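Local coordinates for protein phospholyase (Arthrobacter aurescens, PDB 5G4I) that is a PLP-dependent phospholyase of the class III aminotransferase family, classed among enzymes that split phosphoethanolamine into acetaldehyde, ammonia and phosphate, at residues R95-K106 / G322-D330; A127-T135 / E297-F308. All blocks are in the same frame, centred on the assembly; numbering follows the deposited sequence.

Interaction 1. Residues R95-K106 / G322-D330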
loop_
_atom_site.group_PDB
_atom_site.type_symbol
_atom_site.label_atom_id
_atom_site.label_comp_id
_atom_site.label_asym_id
_atom_site.label_seq_id
_atom_site.Cartn_x
_atom_site.Cartn_y
_atom_site.Cartn_z
ATOM N N ARG A 95 -11.337 -13.767 -11.280
ATOM C CA ARG A 95 -9.879 -13.577 -11.458
ATOM C C ARG A 95 -9.093 -13.656 -10.145
ATOM O O ARG A 95 -7.995 -14.301 -10.123
ATOM C CB ARG A 95 -9.499 -12.243 -12.185
ATOM C CG ARG A 95 -10.202 -11.963 -13.514
ATOM C CD ARG A 95 -10.140 -13.039 -14.591
ATOM N NE ARG A 95 -8.820 -13.539 -14.883
ATOM C CZ ARG A 95 -7.932 -12.994 -15.725
ATOM N NH1 ARG A 95 -8.148 -11.801 -16.256
ATOM N NH2 ARG A 95 -6.748 -13.577 -15.982
ATOM N N VAL A 96 -9.596 -13.035 -9.071
ATOM C CA VAL A 96 -8.891 -13.115 -7.783
ATOM C C VAL A 96 -8.806 -14.557 -7.240
ATOM O O VAL A 96 -7.803 -14.939 -6.627
ATOM C CB VAL A 96 -9.456 -12.141 -6.708
ATOM C CG1 VAL A 96 -10.900 -12.459 -6.345
ATOM C CG2 VAL A 96 -8.522 -12.074 -5.483
ATOM N N VAL A 97 -9.883 -15.314 -7.496
ATOM C CA VAL A 97 -9.878 -16.714 -7.025
ATOM C C VAL A 97 -8.878 -17.548 -7.813
ATOM O O VAL A 97 -8.132 -18.375 -7.253
ATOM C CB VAL A 97 -11.324 -17.287 -7.084
ATOM C CG1 VAL A 97 -11.347 -18.764 -6.614
ATOM C CG2 VAL A 97 -12.181 -16.488 -6.143
ATOM N N GLU A 98 -8.868 -17.383 -9.138
ATOM C CA GLU A 98 -7.923 -18.050 -9.999
ATOM C C GLU A 98 -6.460 -17.736 -9.574
ATOM O O GLU A 98 -5.590 -18.612 -9.475
ATOM C CB GLU A 98 -8.078 -17.657 -11.459
ATOM C CG GLU A 98 -9.376 -18.127 -12.069
ATOM C CD GLU A 98 -9.794 -17.328 -13.332
ATOM O OE1 GLU A 98 -8.980 -16.494 -13.907
ATOM O OE2 GLU A 98 -10.992 -17.583 -13.736
ATOM N N TYR A 99 -6.196 -16.449 -9.325
ATOM C CA TYR A 99 -4.844 -16.077 -8.869
ATOM C C TYR A 99 -4.507 -16.658 -7.470
ATOM O O TYR A 99 -3.385 -17.168 -7.332
ATOM C CB TYR A 99 -4.667 -14.521 -8.853
ATOM C CG TYR A 99 -3.274 -14.088 -8.469
ATOM C CD1 TYR A 99 -2.118 -14.670 -8.997
ATOM C CD2 TYR A 99 -3.104 -13.103 -7.537
ATOM C CE1 TYR A 99 -0.828 -14.313 -8.587
ATOM C CE2 TYR A 99 -1.802 -12.627 -7.189
ATOM C CZ TYR A 99 -0.684 -13.264 -7.716
ATOM O OH TYR A 99 0.622 -12.877 -7.340
ATOM N N ALA A 100 -5.430 -16.588 -6.510
ATOM C CA ALA A 100 -5.192 -17.153 -5.204
ATOM C C ALA A 100 -4.900 -18.661 -5.298
ATOM O O ALA A 100 -3.990 -19.164 -4.648
ATOM C CB ALA A 100 -6.398 -16.908 -4.264
ATOM N N GLU A 101 -5.675 -19.402 -6.101
ATOM C CA GLU A 101 -5.399 -20.812 -6.332
ATOM C C GLU A 101 -3.984 -21.056 -6.928
ATOM O O GLU A 101 -3.218 -21.975 -6.456
ATOM C CB GLU A 101 -6.505 -21.470 -7.200
ATOM C CG GLU A 101 -7.825 -21.576 -6.429
ATOM C CD GLU A 101 -8.982 -22.006 -7.328
ATOM O OE1 GLU A 101 -8.997 -21.736 -8.556
ATOM O OE2 GLU A 101 -10.021 -22.408 -6.759
ATOM N N ALA A 102 -3.587 -20.261 -7.898
ATOM C CA ALA A 102 -2.293 -20.415 -8.544
ATOM C C ALA A 102 -1.137 -20.100 -7.563
ATOM O O ALA A 102 -0.116 -20.855 -7.498
ATOM C CB ALA A 102 -2.132 -19.552 -9.790
ATOM N N LEU A 103 -1.270 -19.017 -6.781
ATOM C CA LEU A 103 -0.218 -18.677 -5.838
ATOM C C LEU A 103 -0.123 -19.711 -4.690
ATOM O O LEU A 103 1.004 -20.127 -4.315
ATOM C CB LEU A 103 -0.437 -17.226 -5.338
ATOM C CG LEU A 103 0.581 -16.721 -4.307
ATOM C CD1 LEU A 103 1.974 -16.634 -4.920
ATOM C CD2 LEU A 103 0.082 -15.293 -3.907
ATOM N N LEU A 104 -1.288 -20.122 -4.186
ATOM C CA LEU A 104 -1.263 -21.077 -3.051
ATOM C C LEU A 104 -0.771 -22.461 -3.489
ATOM O O LEU A 104 -0.233 -23.217 -2.644
ATOM C CB LEU A 104 -2.616 -21.095 -2.373
ATOM C CG LEU A 104 -3.013 -19.841 -1.553
ATOM C CD1 LEU A 104 -4.483 -19.822 -1.202
ATOM C CD2 LEU A 104 -2.113 -19.687 -0.315
ATOM N N SER A 105 -0.872 -22.786 -4.768
ATOM C CA SER A 105 -0.342 -24.096 -5.284
ATOM C C SER A 105 1.194 -24.131 -5.195
ATOM O O SER A 105 1.825 -25.168 -5.343
ATOM C CB SER A 105 -0.776 -24.349 -6.744
ATOM O OG SER A 105 -0.070 -23.533 -7.718
ATOM N N LYS A 106 1.861 -22.951 -5.013
ATOM C CA LYS A 106 3.313 -22.826 -4.833
ATOM C C LYS A 106 3.790 -23.004 -3.403
ATOM O O LYS A 106 5.015 -22.832 -3.153
ATOM C CB LYS A 106 3.820 -21.453 -5.390
ATOM C CG LYS A 106 3.433 -21.172 -6.810
ATOM C CD LYS A 106 3.962 -22.210 -7.772
ATOM C CE LYS A 106 3.814 -21.694 -9.219
ATOM N NZ LYS A 106 4.194 -22.747 -10.206
ATOM N N GLY A 322 -0.708 -10.640 -11.690
ATOM C CA GLY A 322 0.003 -11.678 -10.942
ATOM C C GLY A 322 -0.109 -13.074 -11.588
ATOM O O GLY A 322 0.889 -13.835 -11.583
ATOM N N LEU A 323 -1.280 -13.380 -12.197
ATOM C CA LEU A 323 -1.428 -14.680 -12.887
ATOM C C LEU A 323 -0.471 -14.735 -14.096
ATOM O O LEU A 323 0.148 -15.784 -14.354
ATOM C CB LEU A 323 -2.889 -14.846 -13.328
ATOM C CG LEU A 323 -3.896 -15.417 -12.375
ATOM C CD1 LEU A 323 -5.323 -15.040 -12.906
ATOM C CD2 LEU A 323 -3.638 -16.973 -12.287
ATOM N N ALA A 324 -0.354 -13.620 -14.842
ATOM C CA ALA A 324 0.566 -13.611 -16.016
ATOM C C ALA A 324 2.016 -13.760 -15.686
ATOM O O ALA A 324 2.801 -14.442 -16.420
ATOM C CB ALA A 324 0.311 -12.364 -16.848
ATOM N N VAL A 325 2.428 -13.220 -14.536
ATOM C CA VAL A 325 3.819 -13.416 -14.043
ATOM C C VAL A 325 4.091 -14.897 -13.748
ATOM O O VAL A 325 5.134 -15.460 -14.181
ATOM C CB VAL A 325 4.164 -12.515 -12.827
ATOM C CG1 VAL A 325 5.498 -12.905 -12.185
ATOM C CG2 VAL A 325 4.191 -11.063 -13.328
ATOM N N LEU A 326 3.166 -15.546 -12.980
ATOM C CA LEU A 326 3.363 -16.944 -12.670
ATOM C C LEU A 326 3.300 -17.839 -13.898
ATOM O O LEU A 326 4.136 -18.748 -14.061
ATOM C CB LEU A 326 2.320 -17.426 -11.639
ATOM C CG LEU A 326 2.443 -16.988 -10.168
ATOM C CD1 LEU A 326 1.201 -17.432 -9.340
ATOM C CD2 LEU A 326 3.747 -17.458 -9.559
ATOM N N ARG A 327 2.361 -17.543 -14.812
ATOM C CA ARG A 327 2.236 -18.359 -16.035
ATOM C C ARG A 327 3.542 -18.265 -16.875
ATOM O O ARG A 327 4.040 -19.257 -17.426
ATOM C CB ARG A 327 1.006 -18.000 -16.864
ATOM C CG ARG A 327 1.034 -18.789 -18.173
ATOM N N TYR A 328 4.080 -17.039 -17.062
ATOM C CA TYR A 328 5.276 -16.851 -17.833
ATOM C C TYR A 328 6.480 -17.490 -17.245
ATOM O O TYR A 328 7.260 -18.235 -17.918
ATOM C CB TYR A 328 5.540 -15.336 -18.137
ATOM C CG TYR A 328 6.614 -15.085 -19.132
ATOM C CD1 TYR A 328 7.979 -14.993 -18.764
ATOM C CD2 TYR A 328 6.266 -14.874 -20.487
ATOM C CE1 TYR A 328 8.949 -14.799 -19.731
ATOM C CE2 TYR A 328 7.261 -14.684 -21.438
ATOM C CZ TYR A 328 8.566 -14.639 -21.032
ATOM O OH TYR A 328 9.628 -14.417 -21.972
ATOM N N MET A 329 6.651 -17.337 -15.910
ATOM C CA MET A 329 7.814 -17.994 -15.292
ATOM C C MET A 329 7.741 -19.544 -15.386
ATOM O O MET A 329 8.791 -20.202 -15.529
ATOM C CB MET A 329 8.146 -17.440 -13.798
ATOM C CG MET A 329 7.235 -17.921 -12.790
ATOM S SD MET A 329 7.972 -17.352 -11.133
ATOM C CE MET A 329 9.232 -18.567 -10.867
ATOM N N ASP A 330 6.499 -20.094 -15.267
ATOM C CA ASP A 330 6.303 -21.546 -15.410
ATOM C C ASP A 330 6.653 -21.943 -16.872
ATOM O O ASP A 330 7.403 -22.944 -17.082
ATOM C CB ASP A 330 4.870 -21.938 -15.009
ATOM C CG ASP A 330 4.600 -21.917 -13.462
ATOM O OD1 ASP A 330 5.484 -21.753 -12.649
ATOM O OD2 ASP A 330 3.346 -22.048 -13.166
HETATM O O HOH W 1 2.499 -13.419 -9.214
#

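Interaction 2. Residues A127-T135 / E297-F308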
loop_
_atom_site.group_PDB
_atom_site.type_symbol
_atom_site.label_atom_id
_atom_site.label_comp_id
_atom_site.label_asym_id
_atom_site.label_seq_id
_atom_site.Cartn_x
_atom_site.Cartn_y
_atom_site.Cartn_z
ATOM N N ALA A 127 1.194 -8.586 8.549
ATOM C CA ALA A 127 1.733 -9.766 9.267
ATOM C C ALA A 127 2.066 -9.452 10.711
ATOM O O ALA A 127 1.784 -10.312 11.601
ATOM C CB ALA A 127 2.926 -10.362 8.525
ATOM N N LEU A 128 2.706 -8.301 11.007
ATOM C CA LEU A 128 3.035 -7.949 12.428
ATOM C C LEU A 128 1.733 -7.809 13.218
ATOM O O LEU A 128 1.663 -8.136 14.426
ATOM C CB LEU A 128 3.904 -6.665 12.499
ATOM C CG LEU A 128 5.344 -6.760 12.013
ATOM C CD1 LEU A 128 5.930 -5.393 12.132
ATOM C CD2 LEU A 128 6.121 -7.728 12.892
ATOM N N ARG A 129 0.691 -7.218 12.593
ATOM C CA ARG A 129 -0.622 -7.021 13.237
ATOM C C ARG A 129 -1.307 -8.328 13.566
ATOM O O ARG A 129 -1.832 -8.547 14.739
ATOM C CB ARG A 129 -1.454 -6.040 12.376
ATOM C CG ARG A 129 -2.815 -5.617 13.056
ATOM C CD ARG A 129 -3.586 -4.599 12.184
ATOM N NE ARG A 129 -4.907 -4.349 12.824
ATOM C CZ ARG A 129 -6.051 -4.090 12.191
ATOM N NH1 ARG A 129 -6.079 -3.839 10.896
ATOM N NH2 ARG A 129 -7.192 -3.993 12.873
ATOM N N ILE A 130 -1.385 -9.244 12.628
ATOM C CA ILE A 130 -1.927 -10.647 12.880
ATOM C C ILE A 130 -1.157 -11.237 14.010
ATOM O O ILE A 130 -1.810 -11.809 14.960
ATOM C CB ILE A 130 -1.790 -11.478 11.581
ATOM C CG1 ILE A 130 -2.760 -11.007 10.478
ATOM C CG2 ILE A 130 -2.072 -12.974 11.899
ATOM C CD1 ILE A 130 -2.382 -11.524 9.050
ATOM N N ALA A 131 0.152 -11.208 13.988
ATOM C CA ALA A 131 0.954 -11.847 15.019
ATOM C C ALA A 131 0.702 -11.233 16.395
ATOM O O ALA A 131 0.574 -11.991 17.433
ATOM C CB ALA A 131 2.438 -11.840 14.675
ATOM N N ARG A 132 0.730 -9.903 16.508
ATOM C CA ARG A 132 0.546 -9.211 17.872
ATOM C C ARG A 132 -0.814 -9.632 18.429
ATOM O O ARG A 132 -0.924 -9.985 19.678
ATOM C CB ARG A 132 0.564 -7.656 17.632
ATOM C CG ARG A 132 0.875 -6.800 18.767
ATOM C CD ARG A 132 0.863 -5.344 18.353
ATOM N NE ARG A 132 1.763 -5.020 17.253
ATOM C CZ ARG A 132 1.410 -4.631 16.012
ATOM N NH1 ARG A 132 0.188 -4.484 15.661
ATOM N NH2 ARG A 132 2.411 -4.379 15.157
ATOM N N GLN A 133 -1.881 -9.666 17.651
ATOM C CA GLN A 133 -3.216 -10.043 18.175
ATOM C C GLN A 133 -3.294 -11.522 18.538
ATOM O O GLN A 133 -3.915 -11.911 19.589
ATOM C CB GLN A 133 -4.333 -9.771 17.162
ATOM C CG GLN A 133 -4.525 -8.292 16.756
ATOM C CD GLN A 133 -5.793 -8.020 15.965
ATOM O OE1 GLN A 133 -6.658 -8.936 15.805
ATOM N NE2 GLN A 133 -5.950 -6.805 15.432
ATOM N N HIS A 134 -2.661 -12.403 17.761
ATOM C CA HIS A 134 -2.719 -13.846 18.034
ATOM C C HIS A 134 -1.896 -14.250 19.276
ATOM O O HIS A 134 -2.381 -15.044 20.124
ATOM C CB HIS A 134 -2.117 -14.635 16.842
ATOM C CG HIS A 134 -2.023 -16.106 17.093
ATOM N ND1 HIS A 134 -0.894 -16.794 17.447
ATOM C CD2 HIS A 134 -3.033 -16.999 17.085
ATOM C CE1 HIS A 134 -1.210 -18.084 17.665
ATOM N NE2 HIS A 134 -2.507 -18.226 17.448
ATOM N N THR A 135 -0.698 -13.692 19.430
ATOM C CA THR A 135 0.245 -14.070 20.476
ATOM C C THR A 135 -0.106 -13.399 21.787
ATOM O O THR A 135 0.288 -13.947 22.889
ATOM C CB THR A 135 1.680 -13.744 20.120
ATOM O OG1 THR A 135 1.923 -12.328 20.039
ATOM C CG2 THR A 135 2.140 -14.523 18.872
ATOM N N GLU A 297 -6.126 -21.528 10.469
ATOM C CA GLU A 297 -6.403 -21.077 11.808
ATOM C C GLU A 297 -6.126 -19.582 12.012
ATOM O O GLU A 297 -6.928 -18.873 12.571
ATOM C CB GLU A 297 -5.572 -21.910 12.780
ATOM C CG GLU A 297 -5.450 -21.368 14.218
ATOM C CD GLU A 297 -4.276 -21.990 14.991
ATOM O OE1 GLU A 297 -4.431 -23.187 15.367
ATOM O OE2 GLU A 297 -3.214 -21.304 15.164
ATOM N N LEU A 298 -4.967 -19.095 11.505
ATOM C CA LEU A 298 -4.591 -17.696 11.681
ATOM C C LEU A 298 -5.528 -16.773 10.888
ATOM O O LEU A 298 -5.936 -15.674 11.418
ATOM C CB LEU A 298 -3.089 -17.404 11.347
ATOM C CG LEU A 298 -2.112 -18.021 12.416
ATOM C CD1 LEU A 298 -0.650 -17.979 12.004
ATOM C CD2 LEU A 298 -2.208 -17.383 13.812
ATOM N N LEU A 299 -5.769 -17.107 9.595
ATOM C CA LEU A 299 -6.688 -16.240 8.807
ATOM C C LEU A 299 -8.097 -16.177 9.441
ATOM O O LEU A 299 -8.718 -15.137 9.515
ATOM C CB LEU A 299 -6.695 -16.664 7.313
ATOM C CG LEU A 299 -7.692 -15.827 6.436
ATOM C CD1 LEU A 299 -7.119 -15.468 5.083
ATOM C CD2 LEU A 299 -9.062 -16.537 6.302
ATOM N N ASP A 300 -8.647 -17.342 9.838
ATOM C CA ASP A 300 -9.990 -17.372 10.379
ATOM C C ASP A 300 -10.091 -16.550 11.708
ATOM O O ASP A 300 -11.024 -15.789 11.892
ATOM C CB ASP A 300 -10.374 -18.847 10.693
ATOM C CG ASP A 300 -11.820 -18.993 11.280
ATOM O OD1 ASP A 300 -12.722 -18.720 10.559
ATOM O OD2 ASP A 300 -12.009 -19.398 12.467
ATOM N N GLU A 301 -9.103 -16.674 12.599
ATOM C CA GLU A 301 -9.074 -15.959 13.848
ATOM C C GLU A 301 -9.103 -14.438 13.625
ATOM O O GLU A 301 -9.828 -13.671 14.243
ATOM C CB GLU A 301 -7.875 -16.388 14.706
ATOM C CG GLU A 301 -7.693 -15.563 15.955
ATOM C CD GLU A 301 -6.443 -15.921 16.714
ATOM O OE1 GLU A 301 -5.415 -16.238 16.142
ATOM O OE2 GLU A 301 -6.510 -15.938 17.939
ATOM N N PHE A 302 -8.199 -14.009 12.694
ATOM C CA PHE A 302 -8.089 -12.549 12.479
ATOM C C PHE A 302 -9.387 -11.985 11.883
ATOM O O PHE A 302 -9.825 -10.870 12.285
ATOM C CB PHE A 302 -6.879 -12.217 11.523
ATOM C CG PHE A 302 -6.538 -10.743 11.397
ATOM C CD1 PHE A 302 -5.850 -10.060 12.403
ATOM C CD2 PHE A 302 -6.892 -10.021 10.196
ATOM C CE1 PHE A 302 -5.522 -8.718 12.217
ATOM C CE2 PHE A 302 -6.569 -8.686 10.082
ATOM C CZ PHE A 302 -5.916 -8.050 11.050
ATOM N N GLY A 303 -10.000 -12.703 10.953
ATOM C CA GLY A 303 -11.312 -12.227 10.382
ATOM C C GLY A 303 -12.494 -12.268 11.331
ATOM O O GLY A 303 -13.370 -11.420 11.248
ATOM N N ARG A 304 -12.443 -13.158 12.299
ATOM C CA ARG A 304 -13.509 -13.157 13.344
ATOM C C ARG A 304 -13.358 -11.931 14.251
ATOM O O ARG A 304 -14.376 -11.508 14.839
ATOM C CB ARG A 304 -13.461 -14.423 14.233
ATOM C CG ARG A 304 -13.924 -15.701 13.554
ATOM C CD ARG A 304 -14.053 -16.892 14.560
ATOM N NE ARG A 304 -12.979 -17.027 15.557
ATOM C CZ ARG A 304 -11.897 -17.814 15.446
ATOM N NH1 ARG A 304 -11.707 -18.556 14.363
ATOM N NH2 ARG A 304 -10.985 -17.865 16.425
ATOM N N HIS A 305 -12.152 -11.428 14.461
ATOM C CA HIS A 305 -11.859 -10.360 15.393
ATOM C C HIS A 305 -11.775 -8.950 14.762
ATOM O O HIS A 305 -11.706 -7.945 15.555
ATOM C CB HIS A 305 -10.499 -10.646 16.081
ATOM C CG HIS A 305 -10.507 -11.812 17.018
ATOM N ND1 HIS A 305 -9.325 -12.386 17.453
ATOM C CD2 HIS A 305 -11.516 -12.485 17.604
ATOM C CE1 HIS A 305 -9.633 -13.384 18.288
ATOM N NE2 HIS A 305 -10.953 -13.470 18.376
ATOM N N ASN A 306 -11.773 -8.826 13.406
ATOM C CA ASN A 306 -11.618 -7.522 12.765
ATOM C C ASN A 306 -12.362 -7.485 11.462
ATOM O O ASN A 306 -12.316 -8.455 10.686
ATOM C CB ASN A 306 -10.148 -7.227 12.399
ATOM C CG ASN A 306 -9.175 -7.343 13.606
ATOM O OD1 ASN A 306 -8.787 -6.359 14.269
ATOM N ND2 ASN A 306 -8.697 -8.572 13.816
ATOM N N MET A 307 -13.022 -6.352 11.173
ATOM C CA MET A 307 -13.636 -6.126 9.869
ATOM C C MET A 307 -12.560 -5.587 8.889
ATOM O O MET A 307 -12.482 -4.414 8.521
ATOM C CB MET A 307 -14.875 -5.191 9.972
ATOM C CG MET A 307 -15.586 -4.961 8.659
ATOM S SD MET A 307 -15.522 -6.109 7.240
ATOM C CE MET A 307 -15.071 -4.703 6.183
ATOM N N PHE A 308 -11.649 -6.493 8.537
ATOM C CA PHE A 308 -10.462 -6.142 7.735
ATOM C C PHE A 308 -10.807 -6.048 6.245
ATOM O O PHE A 308 -11.359 -7.001 5.665
ATOM C CB PHE A 308 -9.298 -7.169 7.959
ATOM C CG PHE A 308 -8.053 -6.826 7.140
ATOM C CD1 PHE A 308 -7.234 -5.801 7.547
ATOM C CD2 PHE A 308 -7.815 -7.474 5.925
ATOM C CE1 PHE A 308 -6.136 -5.409 6.724
ATOM C CE2 PHE A 308 -6.766 -7.049 5.098
ATOM C CZ PHE A 308 -5.970 -6.040 5.509
HETATM O O HOH W 2 -6.989 -11.685 16.006
HETATM O O HOH W 3 -6.669 -13.217 19.107
HETATM O O HOH W 4 -4.814 -16.588 20.006
#

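Interaction 1. Residues R95-K106 / G322-D330
Tyr99 and Leu323 lie alongside one another, pointing opposite ways, where helices 95-104 and 322-330 come closest, with Tyr99 CB 3.7 Å from Leu323 CG. The tyrosine has CG anti to its backbone N (chi1 -177°), which brings one ring face over Gly322, with Gly322 CA 4.0 Å from the ring centroid in a CH-pi contact. With no side chain on Gly322, the ring lies close against the helix backbone, Tyr99 CE1 being 3.3 Å from Gly322 C. Tyr99 OH donates to a water, which in turn donates to Gly322 O, so the phenol is tied to the same residue that its face covers. Leu323 enters as a knob into the hole formed by Arg95, Glu98, Tyr99 and Ala102. Its CD2 meets Ala102 CB at 3.9 Å, while CD1 touches Arg95 NH2, whose guanidinium is held by a salt bridge from NE to Glu98 OE1 and by a bond from NH1 to Gln81. One turn on, Leu326 CD1 touches Tyr99 CE1 (3.8 Å) and Ala102 CB. At the far end Lys106 and Asp330 reach out to each other in a salt bridge, Lys106 NZ meeting Asp330 OD1 on its syn side at 2.9 Å. The helix axes run 39° apart. Strand 113-117 lies against Val96, Tyr99 and Leu103, helix 72-82 packs on Ala324 and Val325, and the second subunit covers the Val97 and Glu101 side.

Interaction 2. Residues A127-T135 / E297-F308
Phe302 of helix 297-305 presses into helix 127-135 near Ile130, the two helices crossing at 83°. From CB, which is directed toward the partner helix, the ring extends with CG anti to the backbone N (chi1 -171°). Ile130 CG1 covers the CG and CD1 side of one face, 3.9 Å from the ring centroid. Along the rim, CD1 lies 3.7 Å from Gln133 OE1 and CE1 lies near Gln133 NE2. At the far end, Phe302 CZ stands over one face of the Arg129 guanidinium, whose plane is steeply inclined to the ring, and Phe308 meets the ring at its edge. Asn306 ND2 lies above the face opposite Ile130. That amide group pairs with Gln133 through two complementary bonds: Asn306 ND2 donates to Gln133 OE1 at 2.9 Å, almost straight and on a lone pair, and Gln133 NE2 returns a bond to Asn306 OD1 at 3.1 Å. Asn306 ND2 also donates to Phe302 O at 3.0 Å, just as the chain leaves the helix. Farther along, Leu298 CD2 sits over one face of the His134 ring, and waters link Glu301 OE2 to the carbonyls of Gln133 and His134. The second subunit adds Glu165, which takes Arg129 NE and Gln133 NE2, and the backbone N of His164, which donates to Asn306 OD1. With donors and acceptors matched in this way, both amides should be fixed in rotation, and the negative Glu165 of the second subunit probably offsets the charge of Arg129 where it lies buried beside aromatic rings.

Overall arrangement
Interactions 1 and 2 have centres about 24 Å apart and nearest atoms about 8 Å apart, without touching. Helices 296-305 and 316-331 follow each other in the chain. Both 127-135 and 297-308 fall between 95-106 and 322-330, which nests interaction 2 within the loop that interaction 1 closes. Strand 113-117 is a shared neighbour, touched by Tyr99 in one contact and Ile130 in the other, and both contacts reach the second subunit. The side chain of Phe308 lies about 8 Å from a bound PLP, and that of Tyr99 about 13 Å from one. Phe308 also leads toward Thr311, a PLP-binding residue that, as in other class III enzymes, probably serves the partner subunit's cofactor.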